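Long-range contact in acetate kinase (Entamoeba histolytica, PDB 4H0O), which probably phosphorylates acetate reversibly to acetyl phosphate, as a magnesium-dependent, apparently pyrophosphate-using kinase of the acetokinase family: residues L17-Y28 with H73-L84. Numbering follows the deposited sequence.
Sequences LIFNVGSSSLTY and HPQAAKLIIQFL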
loop_
_atom_site.group_PDB
_atom_site.type_symbol
_atom_site.label_atom_id
_atom_site.label_comp_id
_atom_site.label_asym_id
_atom_site.label_seq_id
_atom_site.Cartn_x
_atom_site.Cartn_y
_atom_site.Cartn_z
ATOM N N LEU B 17 17.104 -15.941 -32.403
ATOM C CA LEU B 17 15.935 -15.180 -32.825
ATOM C C LEU B 17 15.080 -14.814 -31.611
ATOM O O LEU B 17 14.622 -15.696 -30.882
ATOM C CB LEU B 17 15.111 -16.001 -33.822
ATOM C CG LEU B 17 13.769 -15.426 -34.284
ATOM C CD1 LEU B 17 13.969 -14.098 -34.991
ATOM C CD2 LEU B 17 13.039 -16.407 -35.191
ATOM N N ILE B 18 14.879 -13.518 -31.380
ATOM C CA ILE B 18 13.998 -13.069 -30.299
ATOM C C ILE B 18 12.718 -12.453 -30.859
ATOM O O ILE B 18 12.769 -11.525 -31.670
ATOM C CB ILE B 18 14.692 -12.051 -29.357
ATOM C CG1 ILE B 18 15.626 -12.766 -28.379
ATOM C CG2 ILE B 18 13.666 -11.254 -28.563
ATOM C CD1 ILE B 18 17.010 -12.953 -28.904
ATOM N N PHE B 19 11.573 -12.975 -30.432
ATOM C CA PHE B 19 10.290 -12.411 -30.836
ATOM C C PHE B 19 9.754 -11.450 -29.780
ATOM O O PHE B 19 9.691 -11.785 -28.596
ATOM C CB PHE B 19 9.267 -13.518 -31.095
ATOM C CG PHE B 19 9.407 -14.175 -32.439
ATOM C CD1 PHE B 19 9.240 -13.440 -33.603
ATOM C CD2 PHE B 19 9.682 -15.532 -32.540
ATOM C CE1 PHE B 19 9.362 -14.042 -34.844
ATOM C CE2 PHE B 19 9.799 -16.141 -33.776
ATOM C CZ PHE B 19 9.640 -15.396 -34.930
ATOM N N ASN B 20 9.371 -10.254 -30.215
ATOM C CA ASN B 20 8.747 -9.283 -29.328
ATOM C C ASN B 20 7.317 -9.003 -29.789
ATOM O O ASN B 20 7.097 -8.260 -30.748
ATOM C CB ASN B 20 9.564 -7.991 -29.295
ATOM C CG ASN B 20 9.154 -7.065 -28.164
ATOM O OD1 ASN B 20 8.147 -7.292 -27.490
ATOM N ND2 ASN B 20 9.933 -6.008 -27.957
ATOM N N VAL B 21 6.346 -9.617 -29.115
ATOM C CA VAL B 21 4.941 -9.440 -29.474
ATOM C C VAL B 21 4.454 -8.051 -29.067
ATOM O O VAL B 21 4.500 -7.687 -27.889
ATOM C CB VAL B 21 4.040 -10.510 -28.822
ATOM C CG1 VAL B 21 2.593 -10.286 -29.206
ATOM C CG2 VAL B 21 4.473 -11.902 -29.245
ATOM N N GLY B 22 4.000 -7.275 -30.046
ATOM C CA GLY B 22 3.464 -5.951 -29.778
ATOM C C GLY B 22 1.955 -5.916 -29.930
ATOM O O GLY B 22 1.317 -6.955 -30.114
ATOM N N SER B 23 1.378 -4.720 -29.859
ATOM C CA SER B 23 -0.071 -4.566 -29.941
ATOM C C SER B 23 -0.596 -4.596 -31.379
ATOM O O SER B 23 -1.524 -5.344 -31.690
ATOM C CB SER B 23 -0.516 -3.283 -29.232
ATOM O OG SER B 23 0.190 -2.155 -29.719
ATOM N N SER B 24 -0.004 -3.785 -32.250
ATOM C CA SER B 24 -0.449 -3.710 -33.640
ATOM C C SER B 24 0.465 -4.497 -34.579
ATOM O O SER B 24 0.140 -4.700 -35.753
ATOM C CB SER B 24 -0.532 -2.252 -34.102
ATOM O OG SER B 24 0.672 -1.852 -34.734
ATOM N N SER B 25 1.608 -4.941 -34.064
ATOM C CA SER B 25 2.579 -5.640 -34.896
ATOM C C SER B 25 3.482 -6.574 -34.100
ATOM O O SER B 25 3.504 -6.542 -32.868
ATOM C CB SER B 25 3.445 -4.633 -35.652
ATOM O OG SER B 25 4.369 -4.007 -34.780
ATOM N N LEU B 26 4.226 -7.406 -34.823
ATOM C CA LEU B 26 5.249 -8.255 -34.230
ATOM C C LEU B 26 6.615 -7.748 -34.673
ATOM O O LEU B 26 6.823 -7.475 -35.857
ATOM C CB LEU B 26 5.064 -9.707 -34.682
ATOM C CG LEU B 26 6.167 -10.688 -34.283
ATOM C CD1 LEU B 26 6.223 -10.828 -32.774
ATOM C CD2 LEU B 26 5.971 -12.051 -34.939
ATOM N N THR B 27 7.536 -7.605 -33.726
ATOM C CA THR B 27 8.914 -7.248 -34.050
ATOM C C THR B 27 9.853 -8.392 -33.681
ATOM O O THR B 27 9.495 -9.261 -32.883
ATOM C CB THR B 27 9.366 -5.966 -33.325
ATOM O OG1 THR B 27 9.464 -6.221 -31.918
ATOM C CG2 THR B 27 8.376 -4.840 -33.567
ATOM N N TYR B 28 11.051 -8.391 -34.260
ATOM C CA TYR B 28 12.033 -9.430 -33.967
ATOM C C TYR B 28 13.451 -8.898 -34.086
ATOM O O TYR B 28 13.699 -7.907 -34.772
ATOM C CB TYR B 28 11.863 -10.633 -34.904
ATOM C CG TYR B 28 12.490 -10.450 -36.274
ATOM C CD1 TYR B 28 11.776 -9.868 -37.313
ATOM C CD2 TYR B 28 13.791 -10.876 -36.531
ATOM C CE1 TYR B 28 12.340 -9.709 -38.563
ATOM C CE2 TYR B 28 14.365 -10.713 -37.775
ATOM C CZ TYR B 28 13.636 -10.132 -38.787
ATOM O OH TYR B 28 14.203 -9.975 -40.029
ATOM N N HIS B 73 -0.108 -12.103 -35.386
ATOM C CA HIS B 73 1.237 -12.402 -34.909
ATOM C C HIS B 73 1.840 -13.719 -35.443
ATOM O O HIS B 73 2.951 -13.704 -35.976
ATOM C CB HIS B 73 1.319 -12.297 -33.381
ATOM C CG HIS B 73 1.069 -10.917 -32.860
ATOM N ND1 HIS B 73 1.880 -9.845 -33.166
ATOM C CD2 HIS B 73 0.098 -10.429 -32.047
ATOM C CE1 HIS B 73 1.421 -8.760 -32.570
ATOM N NE2 HIS B 73 0.342 -9.089 -31.883
ATOM N N PRO B 74 1.123 -14.855 -35.313
ATOM C CA PRO B 74 1.734 -16.092 -35.825
ATOM C C PRO B 74 1.969 -16.099 -37.343
ATOM O O PRO B 74 2.931 -16.725 -37.797
ATOM C CB PRO B 74 0.723 -17.178 -35.432
ATOM C CG PRO B 74 -0.567 -16.454 -35.235
ATOM C CD PRO B 74 -0.188 -15.111 -34.688
ATOM N N GLN B 75 1.113 -15.427 -38.110
ATOM C CA GLN B 75 1.314 -15.308 -39.554
ATOM C C GLN B 75 2.587 -14.524 -39.852
ATOM O O GLN B 75 3.374 -14.902 -40.722
ATOM C CB GLN B 75 0.115 -14.630 -40.220
ATOM C CG GLN B 75 -1.129 -15.503 -40.339
ATOM C CD GLN B 75 -2.397 -14.682 -40.523
ATOM O OE1 GLN B 75 -2.354 -13.450 -40.565
ATOM N NE2 GLN B 75 -3.534 -15.363 -40.625
ATOM N N ALA B 76 2.782 -13.427 -39.130
ATOM C CA ALA B 76 3.991 -12.630 -39.277
ATOM C C ALA B 76 5.214 -13.452 -38.881
ATOM O O ALA B 76 6.243 -13.410 -39.554
ATOM C CB ALA B 76 3.903 -11.372 -38.437
ATOM N N ALA B 77 5.092 -14.199 -37.787
ATOM C CA ALA B 77 6.178 -15.043 -37.298
ATOM C C ALA B 77 6.663 -16.006 -38.375
ATOM O O ALA B 77 7.866 -16.109 -38.630
ATOM C CB ALA B 77 5.740 -15.805 -36.067
ATOM N N LYS B 78 5.720 -16.705 -39.001
ATOM C CA LYS B 78 6.025 -17.643 -40.078
ATOM C C LYS B 78 6.767 -16.975 -41.235
ATOM O O LYS B 78 7.796 -17.475 -41.700
ATOM C CB LYS B 78 4.737 -18.295 -40.594
ATOM C CG LYS B 78 4.901 -19.060 -41.900
ATOM C CD LYS B 78 3.982 -20.276 -41.953
ATOM C CE LYS B 78 4.273 -21.138 -43.176
ATOM N NZ LYS B 78 3.678 -22.502 -43.055
ATOM N N LEU B 79 6.243 -15.841 -41.689
ATOM C CA LEU B 79 6.834 -15.120 -42.813
ATOM C C LEU B 79 8.208 -14.545 -42.459
ATOM O O LEU B 79 9.082 -14.429 -43.321
ATOM C CB LEU B 79 5.883 -14.022 -43.310
ATOM C CG LEU B 79 4.901 -14.401 -44.427
ATOM C CD1 LEU B 79 4.185 -15.711 -44.136
ATOM C CD2 LEU B 79 3.882 -13.294 -44.657
ATOM N N ILE B 80 8.398 -14.197 -41.188
ATOM C CA ILE B 80 9.697 -13.739 -40.702
ATOM C C ILE B 80 10.724 -14.871 -40.775
ATOM O O ILE B 80 11.824 -14.696 -41.305
ATOM C CB ILE B 80 9.606 -13.209 -39.253
ATOM C CG1 ILE B 80 8.914 -11.843 -39.224
ATOM C CG2 ILE B 80 10.990 -13.100 -38.627
ATOM C CD1 ILE B 80 8.583 -11.344 -37.828
ATOM N N ILE B 81 10.347 -16.030 -40.238
ATOM C CA ILE B 81 11.180 -17.228 -40.263
ATOM C C ILE B 81 11.523 -17.625 -41.699
ATOM O O ILE B 81 12.656 -18.017 -41.997
ATOM C CB ILE B 81 10.464 -18.401 -39.544
ATOM C CG1 ILE B 81 10.354 -18.117 -38.042
ATOM C CG2 ILE B 81 11.187 -19.719 -39.785
ATOM C CD1 ILE B 81 9.472 -19.094 -37.289
ATOM N N GLN B 82 10.541 -17.509 -42.587
ATOM C CA GLN B 82 10.736 -17.802 -44.001
ATOM C C GLN B 82 11.745 -16.850 -44.646
ATOM O O GLN B 82 12.591 -17.274 -45.434
ATOM C CB GLN B 82 9.395 -17.743 -44.738
ATOM C CG GLN B 82 9.499 -17.794 -46.254
ATOM C CD GLN B 82 8.149 -17.999 -46.915
ATOM O OE1 GLN B 82 7.289 -18.706 -46.386
ATOM N NE2 GLN B 82 7.952 -17.377 -48.073
ATOM N N PHE B 83 11.657 -15.568 -44.301
ATOM C CA PHE B 83 12.575 -14.562 -44.827
ATOM C C PHE B 83 14.017 -14.865 -44.441
ATOM O O PHE B 83 14.929 -14.711 -45.253
ATOM C CB PHE B 83 12.190 -13.169 -44.323
ATOM C CG PHE B 83 13.250 -12.116 -44.548
ATOM C CD1 PHE B 83 13.334 -11.444 -45.760
ATOM C CD2 PHE B 83 14.146 -11.784 -43.540
ATOM C CE1 PHE B 83 14.300 -10.470 -45.965
ATOM C CE2 PHE B 83 15.115 -10.812 -43.741
ATOM C CZ PHE B 83 15.192 -10.156 -44.953
ATOM N N LEU B 84 14.217 -15.276 -43.192
ATOM C CA LEU B 84 15.554 -15.549 -42.676
ATOM C C LEU B 84 16.179 -16.768 -43.356
ATOM O O LEU B 84 17.386 -16.796 -43.608
ATOM C CB LEU B 84 15.510 -15.733 -41.156
ATOM C CG LEU B 84 14.998 -14.518 -40.379
ATOM C CD1 LEU B 84 14.697 -14.863 -38.927
ATOM C CD2 LEU B 84 16.000 -13.374 -40.457
#
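H73, in the first turn of helix 73-84, lays its imidazole inside the bend between strands 17-21 and 26-28. V21 CG1 sits over the centre of one ring face, 3.7 Å from the centroid, a CH-pi contact. The ring edge is turned to the turn backbone: S25 O lies near the ring plane at 3.1 Å from H73 CE1, and G22 O comes within 2.9 Å of H73 NE2 from an oblique direction. L26 CB meets the same edge, 3.5 Å from H73 ND1. With CG anti to the H73 carbonyl carbon (chi1 -64°), the ring leaves the helix toward the turn; the H73 side chain also touches V136 of helix 129-143.

Two turns farther along the helix, I80 packs against three side chains. Its CG2 rests over one face of the Y28 ring, 3.7 Å from the centroid, while CD1 reaches L26 CD2 at 4.0 Å and approaches the F19 ring at its edge. Y28 CG stands between its own backbone N and carbonyl carbon (chi1 81°), which swings the phenol along the helix until its OH meets F83 and L84; that hydroxyl is hydrogen-bonded to H57 ND1. L26 CD2 lies against the helix backbone, 3.7 Å from A77 N, beside the methyl groups of A76 and A77. L17 packs on I81 and L84.

Helix 73-84 thus lies on one face of a beta hairpin, roughly antiparallel to strand 17-21 (154°) and roughly parallel to strand 26-28, whose axis comes closer. Such a hairpin opening a mixed sheet backed by helices belongs to the ribonuclease H-like fold of the ASKHA superfamily; here its first strand carries N20, a predicted magnesium ligand.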